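Local coordinates for Iron(III) ABC transporter, periplasmic iron-compound-binding protein (Vibrio cholerae, PDB 5GGY) that probably binds ferric hydroxamate siderophores such as Desferal in the periplasm and hands them to an ABC transporter for iron uptake, at residues I81-P86 with A98-L103; F174-N179 with W202-K207; Q29-G34 with V51-P56. All coordinates share one frame; numbering follows the deposited sequence.

Interaction 1 of 3, residues I81-P86 with A98-L103; sequences ILAAGP and APVVYL
Leu82 and Val101 lie side by side on one face of a parallel strand pair, their side chains pointing the same way, and Leu82 CD2 rests 3.6 Å from Val101 CB. A chi1 of -50° sets CG of Leu82 anti to the carbonyl carbon, and chi2 near 180° then leaves CD2 on the side of Val101. Leucine suits the layer between sheet and helices, which it fills without a polar group; beta-branched Val101 suits an extended edge strand. The other face carries Ile81, Ala83, Val100 and Tyr102. There Ile81 CG1 meets Ala98 CB at 4.0 Å, and Val100 CG1 reaches diagonally across to Ala83 CB, 4.1 Å away, where a small residue leaves room for it. Tyr102 leans forward and across toward segment 81-86, CG being anti to the backbone N (chi1 175°), and its ring arrives edge-on: Tyr102 CE2 stands 3.2 Å from Ala84 O, which lies in the ring plane, an approach suited to the weakly positive rim of an aromatic ring. Beneath the side chains runs the parallel ladder. Ile81 N donates to Pro99 O (2.8 Å) and Ile81 O receives Val101 N; Ala83 repeats the pattern with Val101 O and Leu103 N, while Leu82 turns its backbone groups to Val20 of strand 19-21. The pair closes the beta-alpha-beta unit of strand 80-83, helix 91-95 and strand 100-102. Leu91 of that helix packs on Ala83, Val100 and Tyr102, and helices 24-32 and 112-126 pack on Leu82 from the other face.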
loop_
_atom_site.group_PDB
_atom_site.type_symbol
_atom_site.label_atom_id
_atom_site.label_comp_id
_atom_site.label_asym_id
_atom_site.label_seq_id
_atom_site.Cartn_x
_atom_site.Cartn_y
_atom_site.Cartn_z
ATOM N N ILE A 81 -5.124 25.929 -6.154
ATOM C CA ILE A 81 -6.484 25.425 -6.268
ATOM C C ILE A 81 -6.447 23.977 -6.737
ATOM O O ILE A 81 -5.862 23.668 -7.774
ATOM C CB ILE A 81 -7.331 26.265 -7.245
ATOM C CG1 ILE A 81 -7.425 27.716 -6.763
ATOM C CG2 ILE A 81 -8.719 25.658 -7.397
ATOM C CD1 ILE A 81 -8.165 28.634 -7.716
ATOM N N LEU A 82 -7.061 23.084 -5.968
ATOM C CA LEU A 82 -7.065 21.669 -6.318
ATOM C C LEU A 82 -8.368 21.294 -7.016
ATOM O O LEU A 82 -9.453 21.454 -6.457
ATOM C CB LEU A 82 -6.851 20.802 -5.074
ATOM C CG LEU A 82 -5.661 21.176 -4.180
ATOM C CD1 LEU A 82 -5.419 20.098 -3.138
ATOM C CD2 LEU A 82 -4.400 21.435 -4.991
ATOM N N ALA A 83 -8.253 20.805 -8.247
ATOM C CA ALA A 83 -9.423 20.471 -9.050
ATOM C C ALA A 83 -9.410 19.015 -9.511
ATOM O O ALA A 83 -8.352 18.408 -9.663
ATOM C CB ALA A 83 -9.513 21.401 -10.249
ATOM N N ALA A 84 -10.596 18.459 -9.730
ATOM C CA ALA A 84 -10.725 17.083 -10.195
ATOM C C ALA A 84 -11.466 17.022 -11.524
ATOM O O ALA A 84 -11.655 18.044 -12.187
ATOM C CB ALA A 84 -11.438 16.230 -9.154
ATOM N N GLY A 85 -11.876 15.813 -11.900
ATOM C CA GLY A 85 -12.616 15.574 -13.129
ATOM C C GLY A 85 -13.799 16.485 -13.420
ATOM O O GLY A 85 -13.885 17.041 -14.514
ATOM N N PRO A 86 -14.724 16.637 -12.456
ATOM C CA PRO A 86 -15.899 17.490 -12.686
ATOM C C PRO A 86 -15.583 18.975 -12.879
ATOM O O PRO A 86 -16.471 19.726 -13.284
ATOM C CB PRO A 86 -16.730 17.290 -11.412
ATOM C CG PRO A 86 -16.300 15.980 -10.880
ATOM C CD PRO A 86 -14.841 15.885 -11.194
ATOM N N ALA A 98 -5.440 31.447 -9.252
ATOM C CA ALA A 98 -4.276 30.870 -8.595
ATOM C C ALA A 98 -3.843 29.621 -9.356
ATOM O O ALA A 98 -4.638 29.054 -10.107
ATOM C CB ALA A 98 -4.592 30.543 -7.135
ATOM N N PRO A 99 -2.576 29.199 -9.187
ATOM C CA PRO A 99 -2.108 27.955 -9.810
ATOM C C PRO A 99 -3.015 26.771 -9.491
ATOM O O PRO A 99 -3.462 26.630 -8.354
ATOM C CB PRO A 99 -0.720 27.766 -9.198
ATOM C CG PRO A 99 -0.250 29.155 -8.958
ATOM C CD PRO A 99 -1.472 29.928 -8.535
ATOM N N VAL A 100 -3.291 25.941 -10.490
ATOM C CA VAL A 100 -4.227 24.834 -10.328
ATOM C C VAL A 100 -3.550 23.472 -10.423
ATOM O O VAL A 100 -2.842 23.183 -11.389
ATOM C CB VAL A 100 -5.352 24.892 -11.385
ATOM C CG1 VAL A 100 -6.298 23.710 -11.220
ATOM C CG2 VAL A 100 -6.112 26.201 -11.282
ATOM N N VAL A 101 -3.778 22.637 -9.414
ATOM C CA VAL A 101 -3.314 21.260 -9.447
ATOM C C VAL A 101 -4.479 20.346 -9.816
ATOM O O VAL A 101 -5.424 20.189 -9.044
ATOM C CB VAL A 101 -2.710 20.831 -8.100
ATOM C CG1 VAL A 101 -2.092 19.450 -8.216
ATOM C CG2 VAL A 101 -1.674 21.847 -7.639
ATOM N N TYR A 102 -4.407 19.758 -11.004
ATOM C CA TYR A 102 -5.506 18.968 -11.542
ATOM C C TYR A 102 -5.244 17.472 -11.403
ATOM O O TYR A 102 -4.431 16.902 -12.129
ATOM C CB TYR A 102 -5.741 19.342 -13.008
ATOM C CG TYR A 102 -6.776 18.507 -13.733
ATOM C CD1 TYR A 102 -6.418 17.719 -14.819
ATOM C CD2 TYR A 102 -8.110 18.514 -13.341
ATOM C CE1 TYR A 102 -7.357 16.960 -15.492
ATOM C CE2 TYR A 102 -9.052 17.758 -14.005
ATOM C CZ TYR A 102 -8.672 16.983 -15.078
ATOM O OH TYR A 102 -9.613 16.229 -15.740
ATOM N N LEU A 103 -5.941 16.846 -10.458
ATOM C CA LEU A 103 -5.793 15.415 -10.209
ATOM C C LEU A 103 -7.106 14.680 -10.447
ATOM O O LEU A 103 -7.893 14.491 -9.518
ATOM C CB LEU A 103 -5.311 15.152 -8.779
ATOM C CG LEU A 103 -4.231 16.065 -8.198
ATOM C CD1 LEU A 103 -4.858 17.193 -7.384
ATOM C CD2 LEU A 103 -3.246 15.272 -7.353
#

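Interaction 2 of 3, residues F174-N179 with W202-K207; sequences FLYTEN and WGIVQK
An antiparallel strand pair within the mixed sheet, strand 172-176 against strand 204-208, forms this contact. Leu175 and Val205 are its hydrogen-bonded pair: Leu175 N donates to Val205 O at 2.8 Å, and Val205 N bonds back to Leu175 O. The last rung runs from Thr177 N to Gly203 O (2.8 Å). Gly203 has positive phi (66°), readily adopted by a residue without a side chain, and its CA fits beside Thr177 OG1 and Asn179 OD1. Tyr176, Ile204, Phe174 and Gln206 share one face. Ile204 divides its branches between two rings, as a beta-branched residue can: Ile204 CG2 lies alongside Tyr176, 3.5 Å from Tyr176 CE1, while Ile204 CD1 sits over one face of the Phe174 ring, 4.0 Å from Phe174 CD1. Its chi1 of 54° places CG1 between the backbone N and the carbonyl carbon, from where CD1 reaches Phe174. The extended Gln206 runs across the same ring, its amide plane 56° from it, and its NE2 bonds to Ser172 OG. On the other face Leu175 CD1 meets Lys207 CG, 3.6 Å away, the side chains nearly at a right angle; lysine suits this rim because its methylenes cover Leu175 while its end leads away. Val205 CG1 touches Thr177 CG2 at 3.9 Å. Tyr176 OH is held by Arg166 NE. Strand 161-167 flanks strand 172-176 on its other edge, bonding to Phe174 and Tyr176 through Arg166 and Thr164, with Val163 and Leu165 packed on Leu175.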
loop_
_atom_site.group_PDB
_atom_site.type_symbol
_atom_site.label_atom_id
_atom_site.label_comp_id
_atom_site.label_asym_id
_atom_site.label_seq_id
_atom_site.Cartn_x
_atom_site.Cartn_y
_atom_site.Cartn_z
ATOM N N PHE A 174 -27.245 1.519 -8.764
ATOM C CA PHE A 174 -25.882 1.753 -9.236
ATOM C C PHE A 174 -24.929 0.686 -8.723
ATOM O O PHE A 174 -24.416 0.791 -7.617
ATOM C CB PHE A 174 -25.375 3.130 -8.800
ATOM C CG PHE A 174 -26.008 4.277 -9.532
ATOM C CD1 PHE A 174 -25.942 4.360 -10.913
ATOM C CD2 PHE A 174 -26.647 5.287 -8.835
ATOM C CE1 PHE A 174 -26.519 5.420 -11.586
ATOM C CE2 PHE A 174 -27.221 6.349 -9.502
ATOM C CZ PHE A 174 -27.161 6.417 -10.877
ATOM N N LEU A 175 -24.699 -0.342 -9.530
ATOM C CA LEU A 175 -23.756 -1.398 -9.170
ATOM C C LEU A 175 -22.320 -0.912 -9.307
ATOM O O LEU A 175 -21.953 -0.320 -10.319
ATOM C CB LEU A 175 -23.961 -2.641 -10.038
ATOM C CG LEU A 175 -25.253 -3.434 -9.840
ATOM C CD1 LEU A 175 -25.280 -4.638 -10.768
ATOM C CD2 LEU A 175 -25.392 -3.871 -8.393
ATOM N N TYR A 176 -21.507 -1.171 -8.289
ATOM C CA TYR A 176 -20.107 -0.759 -8.332
ATOM C C TYR A 176 -19.266 -1.756 -9.119
ATOM O O TYR A 176 -19.299 -2.958 -8.859
ATOM C CB TYR A 176 -19.557 -0.565 -6.915
ATOM C CG TYR A 176 -20.036 0.732 -6.311
ATOM C CD1 TYR A 176 -19.407 1.933 -6.617
ATOM C CD2 TYR A 176 -21.141 0.764 -5.473
ATOM C CE1 TYR A 176 -19.851 3.124 -6.084
ATOM C CE2 TYR A 176 -21.592 1.951 -4.936
ATOM C CZ TYR A 176 -20.945 3.127 -5.245
ATOM O OH TYR A 176 -21.390 4.313 -4.715
ATOM N N THR A 177 -18.519 -1.236 -10.087
ATOM C CA THR A 177 -17.838 -2.062 -11.075
ATOM C C THR A 177 -16.397 -2.397 -10.692
ATOM O O THR A 177 -15.941 -2.070 -9.597
ATOM C CB THR A 177 -17.840 -1.372 -12.451
ATOM O OG1 THR A 177 -16.999 -0.213 -12.413
ATOM C CG2 THR A 177 -19.255 -0.949 -12.831
ATOM N N GLU A 178 -15.690 -3.043 -11.615
ATOM C CA GLU A 178 -14.349 -3.570 -11.365
ATOM C C GLU A 178 -13.333 -2.483 -11.021
ATOM O O GLU A 178 -12.428 -2.703 -10.218
ATOM C CB GLU A 178 -13.861 -4.360 -12.583
ATOM C CG GLU A 178 -12.514 -5.032 -12.394
ATOM C CD GLU A 178 -12.019 -5.715 -13.654
ATOM O OE1 GLU A 178 -10.981 -6.407 -13.586
ATOM O OE2 GLU A 178 -12.669 -5.561 -14.711
ATOM N N ASN A 179 -13.492 -1.311 -11.624
ATOM C CA ASN A 179 -12.548 -0.219 -11.423
ATOM C C ASN A 179 -12.963 0.727 -10.299
ATOM O O ASN A 179 -12.368 1.788 -10.122
ATOM C CB ASN A 179 -12.378 0.572 -12.719
ATOM C CG ASN A 179 -13.675 1.191 -13.195
ATOM O OD1 ASN A 179 -14.760 0.691 -12.900
ATOM N ND2 ASN A 179 -13.571 2.290 -13.934
ATOM N N TRP A 202 -16.854 6.593 -12.881
ATOM C CA TRP A 202 -17.217 6.619 -11.459
ATOM C C TRP A 202 -17.292 5.226 -10.836
ATOM O O TRP A 202 -17.657 5.084 -9.666
ATOM C CB TRP A 202 -18.551 7.345 -11.249
ATOM C CG TRP A 202 -18.534 8.767 -11.698
ATOM C CD1 TRP A 202 -19.159 9.288 -12.791
ATOM C CD2 TRP A 202 -17.849 9.855 -11.069
ATOM N NE1 TRP A 202 -18.909 10.637 -12.880
ATOM C CE2 TRP A 202 -18.107 11.009 -11.833
ATOM C CE3 TRP A 202 -17.046 9.965 -9.930
ATOM C CZ2 TRP A 202 -17.588 12.258 -11.498
ATOM C CZ3 TRP A 202 -16.532 11.205 -9.598
ATOM C CH2 TRP A 202 -16.804 12.334 -10.379
ATOM N N GLY A 203 -16.939 4.206 -11.612
ATOM C CA GLY A 203 -16.990 2.834 -11.145
ATOM C C GLY A 203 -18.409 2.363 -10.880
ATOM O O GLY A 203 -18.641 1.574 -9.965
ATOM N N ILE A 204 -19.363 2.845 -11.675
ATOM C CA ILE A 204 -20.763 2.475 -11.494
ATOM C C ILE A 204 -21.476 2.180 -12.812
ATOM O O ILE A 204 -21.207 2.799 -13.834
ATOM C CB ILE A 204 -21.557 3.576 -10.750
ATOM C CG1 ILE A 204 -21.396 4.919 -11.447
ATOM C CG2 ILE A 204 -21.127 3.664 -9.301
ATOM C CD1 ILE A 204 -22.309 5.994 -10.928
ATOM N N VAL A 205 -22.398 1.226 -12.773
ATOM C CA VAL A 205 -23.294 0.976 -13.893
ATOM C C VAL A 205 -24.722 0.889 -13.358
ATOM O O VAL A 205 -24.964 0.336 -12.282
ATOM C CB VAL A 205 -22.918 -0.311 -14.668
ATOM C CG1 VAL A 205 -23.027 -1.547 -13.783
ATOM C CG2 VAL A 205 -23.786 -0.455 -15.916
ATOM N N GLN A 206 -25.666 1.460 -14.096
ATOM C CA GLN A 206 -27.041 1.525 -13.623
ATOM C C GLN A 206 -27.847 0.307 -14.061
ATOM O O GLN A 206 -27.863 -0.057 -15.239
ATOM C CB GLN A 206 -27.717 2.806 -14.110
ATOM C CG GLN A 206 -29.063 3.059 -13.460
ATOM C CD GLN A 206 -29.631 4.419 -13.800
ATOM O OE1 GLN A 206 -28.969 5.239 -14.435
ATOM N NE2 GLN A 206 -30.864 4.667 -13.376
ATOM N N LYS A 207 -28.515 -0.317 -13.096
ATOM C CA LYS A 207 -29.318 -1.506 -13.352
ATOM C C LYS A 207 -30.732 -1.367 -12.805
ATOM O O LYS A 207 -30.963 -0.646 -11.833
ATOM C CB LYS A 207 -28.658 -2.742 -12.735
ATOM C CG LYS A 207 -27.327 -3.124 -13.352
ATOM C CD LYS A 207 -27.491 -3.505 -14.812
ATOM C CE LYS A 207 -26.182 -3.993 -15.409
ATOM N NZ LYS A 207 -26.327 -4.290 -16.862
#

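Interaction 3 of 3, residues Q29-G34 with V51-P56; sequences QVLELG and VQPEVP
Leu31, near the end of helix 24-32, meets the loop 51-56 with nearly every carbon of its side chain. Its CB touches Pro53 CG at 3.8 Å. Beyond CG the side chain forks: CD1 reaches Glu54 O and Val55 CG2, the latter 3.9 Å away, with the Leu31 and Val55 side chains crossing at about a right angle, while CD2 goes to Pro56 CD, 3.7 Å away, the two side chains reaching toward each other tip to tip. The fork is aimed by chi1 of -74°, which sets CG anti to the carbonyl carbon, and an extended chi2 that spreads the two methyls over different loop residues. Leucine suits this place because its branched end can touch two hydrophobic partners at once. Proline suits the other side, as its ring offers a compact apolar surface and restricts the backbone; Pro53 also follows a cis peptide bond. Glu32 lies across the Pro53 ring, bent at chi2 (-74°), and its OE1 comes 3.5 Å from Pro53 CB. That is packing, for the carboxylate is held by Lys136 NZ in a salt bridge at OE2 and by Tyr266 OH at OE1, which probably helps to keep it ionised. No hydrogen bond joins the two segments. Pro53 O is instead bonded by Tyr46 OH of helix 43-49, whose Leu43 and Tyr46 pack on Val55. With Gly34 N bonded to Leu31 O, the arrangement is a largely apolar contact of a Schellman-capped helix C-terminus with the loop between helix 43-49 and strand 60-61.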
loop_
_atom_site.group_PDB
_atom_site.type_symbol
_atom_site.label_atom_id
_atom_site.label_comp_id
_atom_site.label_asym_id
_atom_site.label_seq_id
_atom_site.Cartn_x
_atom_site.Cartn_y
_atom_site.Cartn_z
ATOM N N GLN A 29 -8.462 14.076 0.922
ATOM C CA GLN A 29 -7.019 13.891 0.795
ATOM C C GLN A 29 -6.217 14.900 1.613
ATOM O O GLN A 29 -5.331 14.516 2.376
ATOM C CB GLN A 29 -6.594 13.980 -0.674
ATOM C CG GLN A 29 -7.222 12.940 -1.600
ATOM C CD GLN A 29 -6.638 11.547 -1.437
ATOM O OE1 GLN A 29 -6.558 11.016 -0.329
ATOM N NE2 GLN A 29 -6.230 10.945 -2.550
ATOM N N VAL A 30 -6.523 16.185 1.456
ATOM C CA VAL A 30 -5.762 17.224 2.145
ATOM C C VAL A 30 -6.001 17.199 3.653
ATOM O O VAL A 30 -5.095 17.489 4.432
ATOM C CB VAL A 30 -6.088 18.639 1.603
ATOM C CG1 VAL A 30 -5.518 18.817 0.208
ATOM C CG2 VAL A 30 -7.587 18.899 1.616
ATOM N N LEU A 31 -7.215 16.846 4.064
ATOM C CA LEU A 31 -7.539 16.774 5.485
ATOM C C LEU A 31 -6.771 15.650 6.167
ATOM O O LEU A 31 -6.257 15.824 7.273
ATOM C CB LEU A 31 -9.043 16.583 5.693
ATOM C CG LEU A 31 -9.941 17.797 5.450
ATOM C CD1 LEU A 31 -11.394 17.449 5.735
ATOM C CD2 LEU A 31 -9.491 18.978 6.294
ATOM N N GLU A 32 -6.698 14.500 5.501
ATOM C CA GLU A 32 -5.986 13.346 6.039
ATOM C C GLU A 32 -4.489 13.613 6.142
ATOM O O GLU A 32 -3.796 13.006 6.957
ATOM C CB GLU A 32 -6.239 12.109 5.176
ATOM C CG GLU A 32 -7.685 11.642 5.164
ATOM C CD GLU A 32 -8.099 10.953 6.453
ATOM O OE1 GLU A 32 -9.299 10.641 6.595
ATOM O OE2 GLU A 32 -7.228 10.716 7.319
ATOM N N LEU A 33 -3.997 14.525 5.310
ATOM C CA LEU A 33 -2.588 14.904 5.326
ATOM C C LEU A 33 -2.307 15.952 6.394
ATOM O O LEU A 33 -1.158 16.315 6.630
ATOM C CB LEU A 33 -2.157 15.430 3.955
ATOM C CG LEU A 33 -2.042 14.398 2.832
ATOM C CD1 LEU A 33 -1.674 15.074 1.520
ATOM C CD2 LEU A 33 -1.019 13.336 3.199
ATOM N N GLY A 34 -3.362 16.431 7.042
ATOM C CA GLY A 34 -3.228 17.461 8.053
ATOM C C GLY A 34 -3.138 18.843 7.438
ATOM O O GLY A 34 -2.537 19.750 8.007
ATOM N N VAL A 51 -19.061 12.333 5.660
ATOM C CA VAL A 51 -18.910 12.222 7.112
ATOM C C VAL A 51 -17.459 12.352 7.582
ATOM O O VAL A 51 -17.117 13.291 8.302
ATOM C CB VAL A 51 -19.488 10.891 7.636
ATOM C CG1 VAL A 51 -19.445 10.860 9.149
ATOM C CG2 VAL A 51 -20.913 10.697 7.140
ATOM N N GLN A 52 -16.612 11.407 7.184
ATOM C CA GLN A 52 -15.210 11.410 7.598
ATOM C C GLN A 52 -14.267 11.528 6.399
ATOM O O GLN A 52 -14.516 10.936 5.347
ATOM C CB GLN A 52 -14.882 10.150 8.412
ATOM C CG GLN A 52 -15.064 8.831 7.669
ATOM C CD GLN A 52 -16.513 8.384 7.589
ATOM O OE1 GLN A 52 -17.226 8.372 8.591
ATOM N NE2 GLN A 52 -16.956 8.020 6.390
ATOM N N PRO A 53 -13.176 12.299 6.552
ATOM C CA PRO A 53 -12.780 13.033 7.761
ATOM C C PRO A 53 -13.615 14.291 7.997
ATOM O O PRO A 53 -14.140 14.869 7.044
ATOM C CB PRO A 53 -11.321 13.397 7.481
ATOM C CG PRO A 53 -11.261 13.521 6.010
ATOM C CD PRO A 53 -12.192 12.468 5.469
ATOM N N GLU A 54 -13.735 14.699 9.257
ATOM C CA GLU A 54 -14.530 15.870 9.604
ATOM C C GLU A 54 -13.888 17.153 9.091
ATOM O O GLU A 54 -12.697 17.388 9.293
ATOM C CB GLU A 54 -14.726 15.964 11.117
ATOM C CG GLU A 54 -15.541 17.176 11.545
ATOM C CD GLU A 54 -15.484 17.437 13.037
ATOM O OE1 GLU A 54 -15.989 18.495 13.472
ATOM O OE2 GLU A 54 -14.936 16.590 13.774
ATOM N N VAL A 55 -14.685 17.979 8.422
ATOM C CA VAL A 55 -14.216 19.274 7.955
ATOM C C VAL A 55 -14.202 20.274 9.107
ATOM O O VAL A 55 -15.220 20.474 9.767
ATOM C CB VAL A 55 -15.099 19.813 6.815
ATOM C CG1 VAL A 55 -14.686 21.225 6.441
ATOM C CG2 VAL A 55 -15.027 18.890 5.606
ATOM N N PRO A 56 -13.037 20.888 9.366
ATOM C CA PRO A 56 -12.922 21.943 10.379
ATOM C C PRO A 56 -13.858 23.113 10.084
ATOM O O PRO A 56 -14.099 23.427 8.921
ATOM C CB PRO A 56 -11.454 22.375 10.277
ATOM C CG PRO A 56 -10.753 21.210 9.670
ATOM C CD PRO A 56 -11.740 20.577 8.741
#

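Along the chain the order is interaction 3, then 1, then 2, each closing before the next opens. Interactions 1 and 3 have centres about 18 Å apart and touch where Leu82 CD1 packs on Val30 CG1, so helix 24-32 joins the parallel sheet on one flank and loop 51-56 on another. Interaction 2 belongs to the separate mixed sheet, its centre about 25 Å from that of interaction 1 and 26 Å from that of interaction 3, and on the opposite side of the chain's centre from the latter. Pro86 nevertheless packs on Trp202, so the segments following strand 80-83 and preceding strand 204-208 meet between the two sheet-bearing parts, consistent with the two-lobed architecture of siderophore-binding proteins.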